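Local structure of putative exported protein (4JGB) at residues Ala9-Thr14 with Ser71-Lys76; Ser81-Val86 with Leu134-Ala139; Asp148-Phe153 with Arg203-Ala208. The protein is of unknown function but belongs to the NAD(P)H-binding Rossmann family and may act as a nicotinamide-dependent oxidoreductase. All coordinates share one frame; numbering follows the deposited sequence.

Taken from the N terminus, the three contacts follow one another in series; none encloses or crosses another. Interaction 1 joins the ends of strands 7-11 and 68-71, closing a loop of 56 residues at the glycine-rich turn. Interaction 2 opens soon afterwards and brings helix 83-97 against helix 130-143, bridging 47 residues. Interaction 3 then sets strand 150-155 beside strand 207-212, on the far side of strand 101-105 from strand 68-71. Interactions 1 and 3 therefore belong to the same mixed sheet, and interaction 2 joins helices packed on it: Ser-71 touches Val-86, and the backbone oxygen of His-136 meets the ring of Phe-153.

Interaction 1 of 3, residues Ala9-Thr14 with Ser71-Lys76; sequences ALFGAT and SAYGPK. With SO4 (sulfate ion), chain D; EDO (1,2-ethanediol), chain C; SO4 (sulfate ion), chain E.
Gly-12 lies over one face of the Tyr-73 ring, its CA 4.2 Å from the ring centroid in a CH-pi contact 26° off the normal. The same ring runs alongside the Phe-11 side chain, both pointing the same way, with Tyr-73 CE2 3.9 Å from Phe-11 CB. With chi1 at -61°, Tyr-73 CG stands opposite its own carbonyl carbon, and from there the ring reaches back across the 9-14 segment. Its hydroxyl, at the far end, donates to O2 of one sulfate (chain E), 2.7 Å from OH and in the plane of the ring; Arg-37 N holds the same ion.

On the backbone, Phe-11 and Ser-71 form a parallel bridge between the central strands of a Rossmann sheet. Ala-72 N donates to Phe-11 O at 2.9 Å. The Phe-11 and Ser-71 side chains share the face covered by Leu-90 of helix 83-97. Toward helix 16-27, Leu-10 CD1 touches Ala-72 CB at 3.8 Å.

Beyond this bridge Gly-12, with positive phi (79°), opens the GATGMIG turn, the GxxGxxG signature of dinucleotide-binding folds. A second sulfate (chain D) takes backbone bonds from Gly-74 N, 2.9 Å to its O3, and Lys-76 N, 2.8 Å to its O4, and is also bound by Met-16 N and Ile-17 N near the start of helix 16-27. These sulfates, probably picked up from the crystallisation liquor, are held largely by backbone N-H groups around a glycine-rich turn, consistent with a site suited to the phosphates of a nicotinamide dinucleotide.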
loop_
_atom_site.group_PDB
_atom_site.type_symbol
_atom_site.label_atom_id
_atom_site.label_comp_id
_atom_site.label_asym_id
_atom_site.label_seq_id
_atom_site.Cartn_x
_atom_site.Cartn_y
_atom_site.Cartn_z
ATOM N N ALA A 9 -11.004 5.716 1.462
ATOM C CA ALA A 9 -11.593 4.524 0.843
ATOM C C ALA A 9 -10.476 3.510 0.684
ATOM O O ALA A 9 -9.371 3.847 0.281
ATOM C CB ALA A 9 -12.212 4.845 -0.510
ATOM N N LEU A 10 -10.770 2.258 1.001
ATOM C CA LEU A 10 -9.707 1.264 1.157
ATOM C C LEU A 10 -10.149 -0.036 0.506
ATOM O O LEU A 10 -11.205 -0.557 0.885
ATOM C CB LEU A 10 -9.440 1.067 2.671
ATOM C CG LEU A 10 -8.385 -0.014 3.001
ATOM C CD1 LEU A 10 -7.016 0.466 2.533
ATOM C CD2 LEU A 10 -8.361 -0.379 4.487
ATOM N N PHE A 11 -9.395 -0.514 -0.500
ATOM C CA PHE A 11 -9.546 -1.863 -1.067
ATOM C C PHE A 11 -8.679 -2.862 -0.278
ATOM O O PHE A 11 -7.637 -2.492 0.242
ATOM C CB PHE A 11 -9.153 -1.888 -2.564
ATOM C CG PHE A 11 -10.132 -1.171 -3.461
ATOM C CD1 PHE A 11 -11.215 -1.855 -4.038
ATOM C CD2 PHE A 11 -9.998 0.195 -3.704
ATOM C CE1 PHE A 11 -12.143 -1.178 -4.843
ATOM C CE2 PHE A 11 -10.906 0.880 -4.522
ATOM C CZ PHE A 11 -11.986 0.191 -5.089
ATOM N N GLY A 12 -9.126 -4.110 -0.175
ATOM C CA GLY A 12 -8.362 -5.138 0.523
ATOM C C GLY A 12 -8.471 -5.080 2.035
ATOM O O GLY A 12 -7.622 -5.646 2.735
ATOM N N ALA A 13 -9.500 -4.401 2.548
ATOM C CA ALA A 13 -9.656 -4.177 4.000
ATOM C C ALA A 13 -9.814 -5.419 4.926
ATOM O O ALA A 13 -9.653 -5.276 6.164
ATOM C CB ALA A 13 -10.747 -3.134 4.296
ATOM N N THR A 14 -10.099 -6.607 4.380
ATOM C CA THR A 14 -10.278 -7.780 5.239
ATOM C C THR A 14 -8.983 -8.554 5.362
ATOM O O THR A 14 -8.930 -9.554 6.085
ATOM C CB THR A 14 -11.330 -8.795 4.737
ATOM O OG1 THR A 14 -10.913 -9.338 3.477
ATOM C CG2 THR A 14 -12.664 -8.175 4.570
ATOM N N SER A 71 -4.999 1.067 -1.510
ATOM C CA SER A 71 -5.132 -0.346 -1.828
ATOM C C SER A 71 -4.206 -1.165 -0.912
ATOM O O SER A 71 -2.993 -0.925 -0.866
ATOM C CB SER A 71 -4.838 -0.577 -3.322
ATOM O OG SER A 71 -4.494 -1.930 -3.593
ATOM N N ALA A 72 -4.783 -2.136 -0.212
ATOM C CA ALA A 72 -4.098 -2.848 0.874
ATOM C C ALA A 72 -4.019 -4.349 0.676
ATOM O O ALA A 72 -3.797 -5.096 1.631
ATOM C CB ALA A 72 -4.782 -2.556 2.199
ATOM N N TYR A 73 -4.225 -4.796 -0.552
ATOM C CA TYR A 73 -3.917 -6.177 -0.901
ATOM C C TYR A 73 -2.516 -6.536 -0.453
ATOM O O TYR A 73 -1.555 -5.868 -0.818
ATOM C CB TYR A 73 -4.058 -6.388 -2.402
ATOM C CG TYR A 73 -5.448 -6.111 -2.865
ATOM C CD1 TYR A 73 -6.510 -6.950 -2.498
ATOM C CD2 TYR A 73 -5.718 -5.002 -3.652
ATOM C CE1 TYR A 73 -7.809 -6.684 -2.920
ATOM C CE2 TYR A 73 -7.008 -4.730 -4.076
ATOM C CZ TYR A 73 -8.042 -5.582 -3.717
ATOM O OH TYR A 73 -9.307 -5.297 -4.166
ATOM N N GLY A 74 -2.420 -7.571 0.368
ATOM C CA GLY A 74 -1.126 -8.050 0.864
ATOM C C GLY A 74 -0.759 -9.371 0.208
ATOM O O GLY A 74 -1.323 -9.713 -0.834
ATOM N N PRO A 75 0.190 -10.124 0.815
ATOM C CA PRO A 75 0.725 -11.371 0.225
ATOM C C PRO A 75 -0.310 -12.473 -0.061
ATOM O O PRO A 75 -0.145 -13.220 -1.035
ATOM C CB PRO A 75 1.765 -11.843 1.263
ATOM C CG PRO A 75 1.444 -11.096 2.519
ATOM C CD PRO A 75 0.891 -9.772 2.065
ATOM N N LYS A 76 -1.362 -12.584 0.756
ATOM C CA LYS A 76 -2.389 -13.615 0.504
ATOM C C LYS A 76 -3.445 -13.154 -0.515
ATOM O O LYS A 76 -4.039 -13.975 -1.210
ATOM C CB LYS A 76 -3.049 -14.090 1.805
HETATM S S SO4 D . -3.059 -10.045 3.122
HETATM O O1 SO4 D . -2.608 -8.765 3.764
HETATM O O2 SO4 D . -4.083 -10.781 3.921
HETATM O O3 SO4 D . -3.624 -9.787 1.755
HETATM O O4 SO4 D . -1.875 -10.929 2.930
HETATM C C1 EDO C . -11.270 -8.601 0.778
HETATM O O1 EDO C . -10.465 -7.663 1.526
HETATM C C2 EDO C . -12.661 -8.010 0.612
HETATM O O2 EDO C . -12.558 -6.680 1.122
HETATM S S SO4 E . -12.543 -7.570 -3.863
HETATM O O1 SO4 E . -13.893 -7.063 -4.209
HETATM O O2 SO4 E . -11.596 -6.487 -3.521
HETATM O O3 SO4 E . -12.676 -8.479 -2.701
HETATM O O4 SO4 E . -12.003 -8.298 -5.030
#

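Interaction 2 of 3, residues Ser81-Val86 with Leu134-Ala139; sequences SKVVAV and LAHRDA
Val-83 and Val-84, in the first turn of helix 83-97, meet Ala-135 and Ala-139, one turn apart on helix 130-143. The apolar contacts centre on Val-83: its CB is 3.9 Å from Ala-135 CB, and its CG1 reaches Ala-139 CB at 3.8 Å. Chi1 of 160° carries CG1 away from the backbone N of Val-83, to lie between the methyls of the two alanines. Val-84 adds its CG2, which touches Asp-138 CB. Such small side chains let the backbones come close, the CA atoms of Val-84 and Ala-139 being 4.5 Å apart.

A second group of contacts sets methyls against polar backbone. Val-84 CG2 rests 3.5 Å from Ala-139 N, while Val-83 CG1 lies 3.6 Å from Ala-135 O. These two polar atoms are bonded to each other within their helix.

Against an aromatic ring, Val-83 runs roughly perpendicular to the His-136 side chain, with CG1 3.7 Å from His-136 ND1. His-136 NE2 makes a weak hydrogen bond to Glu-78.

Cohesion between the two helices here thus comes from close van der Waals fit, with the helical hydrogen bond beneath the valine methyls already satisfied.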
loop_
_atom_site.group_PDB
_atom_site.type_symbol
_atom_site.label_atom_id
_atom_site.label_comp_id
_atom_site.label_asym_id
_atom_site.label_seq_id
_atom_site.Cartn_x
_atom_site.Cartn_y
_atom_site.Cartn_z
ATOM N N SER A 81 -0.242 -11.484 -11.664
ATOM C CA SER A 81 -0.801 -11.023 -12.943
ATOM C C SER A 81 -1.796 -9.868 -12.813
ATOM O O SER A 81 -2.258 -9.355 -13.825
ATOM C CB SER A 81 -1.442 -12.183 -13.710
ATOM O OG SER A 81 -2.427 -12.790 -12.912
ATOM N N LYS A 82 -2.130 -9.461 -11.588
ATOM C CA LYS A 82 -3.093 -8.384 -11.370
ATOM C C LYS A 82 -2.513 -7.106 -10.752
ATOM O O LYS A 82 -3.160 -6.062 -10.788
ATOM C CB LYS A 82 -4.251 -8.880 -10.506
ATOM C CG LYS A 82 -5.139 -9.880 -11.225
ATOM C CD LYS A 82 -6.321 -10.287 -10.360
ATOM C CE LYS A 82 -7.226 -11.195 -11.163
ATOM N NZ LYS A 82 -6.414 -12.304 -11.731
ATOM N N VAL A 83 -1.316 -7.204 -10.171
ATOM C CA VAL A 83 -0.706 -6.086 -9.426
ATOM C C VAL A 83 -0.641 -4.777 -10.263
ATOM O O VAL A 83 -1.088 -3.713 -9.800
ATOM C CB VAL A 83 0.627 -6.518 -8.781
ATOM C CG1 VAL A 83 1.500 -5.321 -8.430
ATOM C CG2 VAL A 83 0.356 -7.382 -7.531
ATOM N N VAL A 84 -0.116 -4.843 -11.481
ATOM C CA VAL A 84 -0.118 -3.649 -12.378
ATOM C C VAL A 84 -1.534 -3.096 -12.686
ATOM O O VAL A 84 -1.765 -1.874 -12.601
ATOM C CB VAL A 84 0.666 -3.917 -13.696
ATOM C CG1 VAL A 84 0.486 -2.770 -14.704
ATOM C CG2 VAL A 84 2.140 -4.106 -13.367
ATOM N N ALA A 85 -2.469 -3.985 -13.062
ATOM C CA ALA A 85 -3.835 -3.560 -13.392
ATOM C C ALA A 85 -4.497 -2.847 -12.199
ATOM O O ALA A 85 -5.178 -1.847 -12.384
ATOM C CB ALA A 85 -4.678 -4.738 -13.835
ATOM N N VAL A 86 -4.272 -3.351 -10.981
ATOM C CA VAL A 86 -4.785 -2.684 -9.785
ATOM C C VAL A 86 -4.272 -1.243 -9.700
ATOM O O VAL A 86 -5.064 -0.322 -9.627
ATOM C CB VAL A 86 -4.441 -3.425 -8.471
ATOM C CG1 VAL A 86 -4.833 -2.565 -7.273
ATOM C CG2 VAL A 86 -5.183 -4.757 -8.386
ATOM N N LEU A 134 8.535 -8.856 -9.120
ATOM C CA LEU A 134 8.614 -8.309 -10.473
ATOM C C LEU A 134 7.355 -7.521 -10.837
ATOM O O LEU A 134 7.460 -6.466 -11.426
ATOM C CB LEU A 134 8.814 -9.422 -11.541
ATOM C CG LEU A 134 10.080 -10.270 -11.447
ATOM C CD1 LEU A 134 10.137 -11.358 -12.526
ATOM C CD2 LEU A 134 11.300 -9.378 -11.482
ATOM N N ALA A 135 6.185 -8.086 -10.561
ATOM C CA ALA A 135 4.908 -7.371 -10.751
ATOM C C ALA A 135 4.883 -6.050 -9.949
ATOM O O ALA A 135 4.465 -5.009 -10.483
ATOM C CB ALA A 135 3.745 -8.259 -10.348
ATOM N N HIS A 136 5.356 -6.063 -8.689
ATOM C CA HIS A 136 5.435 -4.787 -7.956
ATOM C C HIS A 136 6.370 -3.800 -8.645
ATOM O O HIS A 136 6.045 -2.607 -8.733
ATOM C CB HIS A 136 5.851 -4.967 -6.488
ATOM C CG HIS A 136 4.781 -5.572 -5.658
ATOM N ND1 HIS A 136 3.571 -4.942 -5.443
ATOM C CD2 HIS A 136 4.706 -6.763 -5.032
ATOM C CE1 HIS A 136 2.807 -5.714 -4.692
ATOM N NE2 HIS A 136 3.477 -6.823 -4.424
ATOM N N ARG A 137 7.507 -4.303 -9.138
ATOM C CA ARG A 137 8.455 -3.463 -9.858
ATOM C C ARG A 137 7.807 -2.725 -11.011
ATOM O O ARG A 137 8.046 -1.535 -11.171
ATOM C CB ARG A 137 9.638 -4.260 -10.393
ATOM C CG ARG A 137 10.447 -3.492 -11.446
ATOM C CD ARG A 137 11.534 -4.368 -12.064
ATOM N NE ARG A 137 12.592 -4.661 -11.091
ATOM C CZ ARG A 137 13.537 -5.583 -11.263
ATOM N NH1 ARG A 137 13.563 -6.319 -12.369
ATOM N NH2 ARG A 137 14.442 -5.785 -10.311
ATOM N N ASP A 138 6.999 -3.439 -11.801
ATOM C CA ASP A 138 6.265 -2.832 -12.924
ATOM C C ASP A 138 5.152 -1.871 -12.488
ATOM O O ASP A 138 4.944 -0.849 -13.117
ATOM C CB ASP A 138 5.671 -3.921 -13.811
ATOM C CG ASP A 138 6.735 -4.788 -14.481
ATOM O OD1 ASP A 138 7.950 -4.410 -14.472
ATOM O OD2 ASP A 138 6.335 -5.857 -15.003
ATOM N N ALA A 139 4.425 -2.221 -11.430
ATOM C CA ALA A 139 3.452 -1.319 -10.809
ATOM C C ALA A 139 4.138 -0.001 -10.432
ATOM O O ALA A 139 3.677 1.079 -10.808
ATOM C CB ALA A 139 2.812 -1.965 -9.590
#

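Interaction 3 of 3, residues Asp148-Phe153 with Arg203-Ala208; sequences DLDWTF and RFIRQA
Trp-151 lays one face of its indole against the backbone of Arg-206, whose CA sits 3.7 Å from the centroid of the six-membered ring and only 9° off its normal, a CH-pi contact squarely over the face. Further along the indole, Arg-206 CG covers the pyrrole side, 3.4 Å from Trp-151 NE1. That nitrogen spends its N-H on Val-146 O. With chi1 at 61°, Trp-151 CG stands between the backbone N and the carbonyl carbon, which turns the indole toward the opposing chain.

Past the indole the arginine chain bends at its third torsion, so that NH1 comes back to the 148-153 segment. It donates to Leu-149 O at 2.9 Å, within the guanidinium plane, and to Asp-150 OD1 at 3.0 Å in a salt bridge. Asp-150 OD2 pairs with Lys-100, leaving the carboxylate shared between two cations.

Strands 150-155 and 207-212 run parallel here, neighbours near one end of the Rossmann sheet, and a type II turn from Phe-204 to Gln-207 leads into the second. Arg-206 occupies the turn's positive-phi position, and its N donates to Trp-151 O at a short 2.6 Å. The Thr-152 hydroxyl reaches the turn's first carbonyl, OG1 giving its proton to Phe-204 O at 2.7 Å; Arg-101 NH1 donates to the same hydroxyl. Regular pairing follows, with Phe-153 N bound to Gln-207 O at 3.2 Å and almost straight at 170°. Ala-208 CB meets the edge of the Phe-153 ring, which also packs on Tyr-140 and Leu-143 of helix 130-143.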
loop_
_atom_site.group_PDB
_atom_site.type_symbol
_atom_site.label_atom_id
_atom_site.label_comp_id
_atom_site.label_asym_id
_atom_site.label_seq_id
_atom_site.Cartn_x
_atom_site.Cartn_y
_atom_site.Cartn_z
ATOM N N ASP A 148 0.642 13.712 -11.893
ATOM C CA ASP A 148 -0.464 14.584 -11.570
ATOM C C ASP A 148 -1.273 14.124 -10.329
ATOM O O ASP A 148 -2.235 14.784 -9.937
ATOM C CB ASP A 148 -1.368 14.697 -12.797
ATOM C CG ASP A 148 -1.979 13.360 -13.184
ATOM O OD1 ASP A 148 -1.252 12.439 -13.622
ATOM O OD2 ASP A 148 -3.181 13.216 -13.013
ATOM N N LEU A 149 -0.938 12.973 -9.757
ATOM C CA LEU A 149 -1.563 12.531 -8.504
ATOM C C LEU A 149 -0.498 12.489 -7.399
ATOM O O LEU A 149 0.685 12.294 -7.701
ATOM C CB LEU A 149 -2.149 11.114 -8.669
ATOM C CG LEU A 149 -3.241 10.765 -9.685
ATOM C CD1 LEU A 149 -3.585 9.279 -9.585
ATOM C CD2 LEU A 149 -4.475 11.594 -9.421
ATOM N N ASP A 150 -0.929 12.640 -6.133
ATOM C CA ASP A 150 -0.063 12.409 -4.946
ATOM C C ASP A 150 -0.085 10.951 -4.503
ATOM O O ASP A 150 -0.737 10.575 -3.532
ATOM C CB ASP A 150 -0.474 13.286 -3.768
ATOM C CG ASP A 150 -0.353 14.763 -4.074
ATOM O OD1 ASP A 150 0.430 15.134 -4.985
ATOM O OD2 ASP A 150 -1.057 15.548 -3.406
ATOM N N TRP A 151 0.645 10.129 -5.238
ATOM C CA TRP A 151 0.682 8.729 -4.952
ATOM C C TRP A 151 1.890 8.397 -4.100
ATOM O O TRP A 151 2.885 9.137 -4.084
ATOM C CB TRP A 151 0.610 7.903 -6.261
ATOM C CG TRP A 151 1.760 8.152 -7.215
ATOM C CD1 TRP A 151 1.764 8.970 -8.334
ATOM C CD2 TRP A 151 3.068 7.570 -7.143
ATOM N NE1 TRP A 151 2.988 8.915 -8.958
ATOM C CE2 TRP A 151 3.811 8.070 -8.249
ATOM C CE3 TRP A 151 3.684 6.678 -6.255
ATOM C CZ2 TRP A 151 5.160 7.717 -8.479
ATOM C CZ3 TRP A 151 5.039 6.309 -6.494
ATOM C CH2 TRP A 151 5.755 6.849 -7.583
ATOM N N THR A 152 1.776 7.289 -3.372
ATOM C CA THR A 152 2.867 6.730 -2.581
ATOM C C THR A 152 2.844 5.214 -2.755
ATOM O O THR A 152 1.789 4.581 -2.640
ATOM C CB THR A 152 2.718 7.086 -1.079
ATOM O OG1 THR A 152 3.040 8.465 -0.905
ATOM C CG2 THR A 152 3.711 6.268 -0.210
ATOM N N PHE A 153 3.999 4.629 -3.050
ATOM C CA PHE A 153 4.081 3.194 -3.242
ATOM C C PHE A 153 4.771 2.693 -1.982
ATOM O O PHE A 153 5.986 2.850 -1.842
ATOM C CB PHE A 153 4.894 2.943 -4.500
ATOM C CG PHE A 153 5.135 1.492 -4.829
ATOM C CD1 PHE A 153 4.168 0.737 -5.501
ATOM C CD2 PHE A 153 6.368 0.899 -4.537
ATOM C CE1 PHE A 153 4.432 -0.592 -5.838
ATOM C CE2 PHE A 153 6.621 -0.435 -4.860
ATOM C CZ PHE A 153 5.652 -1.178 -5.515
ATOM N N ARG A 203 5.015 12.494 3.445
ATOM C CA ARG A 203 6.469 12.598 3.424
ATOM C C ARG A 203 7.064 12.008 2.130
ATOM O O ARG A 203 8.191 12.353 1.755
ATOM C CB ARG A 203 7.112 11.953 4.661
ATOM C CG ARG A 203 7.047 12.793 5.942
ATOM C CD ARG A 203 7.469 11.967 7.153
ATOM N NE ARG A 203 8.891 11.675 7.084
ATOM C CZ ARG A 203 9.463 10.513 7.372
ATOM N NH1 ARG A 203 8.742 9.459 7.812
ATOM N NH2 ARG A 203 10.783 10.411 7.236
ATOM N N PHE A 204 6.280 11.200 1.414
ATOM C CA PHE A 204 6.797 10.381 0.312
ATOM C C PHE A 204 5.886 10.499 -0.904
ATOM O O PHE A 204 5.428 9.489 -1.432
ATOM C CB PHE A 204 6.896 8.902 0.771
ATOM C CG PHE A 204 7.822 8.690 1.950
ATOM C CD1 PHE A 204 9.207 8.791 1.788
ATOM C CD2 PHE A 204 7.322 8.390 3.206
ATOM C CE1 PHE A 204 10.077 8.618 2.863
ATOM C CE2 PHE A 204 8.188 8.222 4.289
ATOM C CZ PHE A 204 9.567 8.325 4.120
ATOM N N ILE A 205 5.595 11.742 -1.305
ATOM C CA ILE A 205 4.712 12.045 -2.437
ATOM C C ILE A 205 5.436 11.709 -3.725
ATOM O O ILE A 205 6.570 12.142 -3.943
ATOM C CB ILE A 205 4.272 13.539 -2.443
ATOM C CG1 ILE A 205 3.519 13.884 -1.144
ATOM C CG2 ILE A 205 3.432 13.896 -3.684
ATOM C CD1 ILE A 205 2.228 13.127 -0.930
ATOM N N ARG A 206 4.777 10.904 -4.549
ATOM C CA ARG A 206 5.343 10.357 -5.774
ATOM C C ARG A 206 6.670 9.626 -5.558
ATOM O O ARG A 206 7.539 9.658 -6.401
ATOM C CB ARG A 206 5.422 11.431 -6.875
ATOM C CG ARG A 206 4.046 11.760 -7.449
ATOM C CD ARG A 206 4.144 12.821 -8.545
ATOM N NE ARG A 206 4.528 14.117 -7.981
ATOM C CZ ARG A 206 3.701 14.931 -7.331
ATOM N NH1 ARG A 206 2.428 14.583 -7.123
ATOM N NH2 ARG A 206 4.150 16.090 -6.848
ATOM N N GLN A 207 6.796 8.951 -4.414
ATOM C CA GLN A 207 8.007 8.216 -4.073
ATOM C C GLN A 207 7.595 6.855 -3.562
ATOM O O GLN A 207 6.453 6.663 -3.101
ATOM C CB GLN A 207 8.825 8.959 -2.987
ATOM C CG GLN A 207 9.387 10.316 -3.423
ATOM C CD GLN A 207 10.188 11.044 -2.332
ATOM O OE1 GLN A 207 10.037 10.774 -1.159
ATOM N NE2 GLN A 207 11.047 11.992 -2.747
ATOM N N ALA A 208 8.520 5.907 -3.665
ATOM C CA ALA A 208 8.438 4.669 -2.884
ATOM C C ALA A 208 8.693 5.049 -1.438
ATOM O O ALA A 208 9.337 6.088 -1.150
ATOM C CB ALA A 208 9.488 3.661 -3.367
#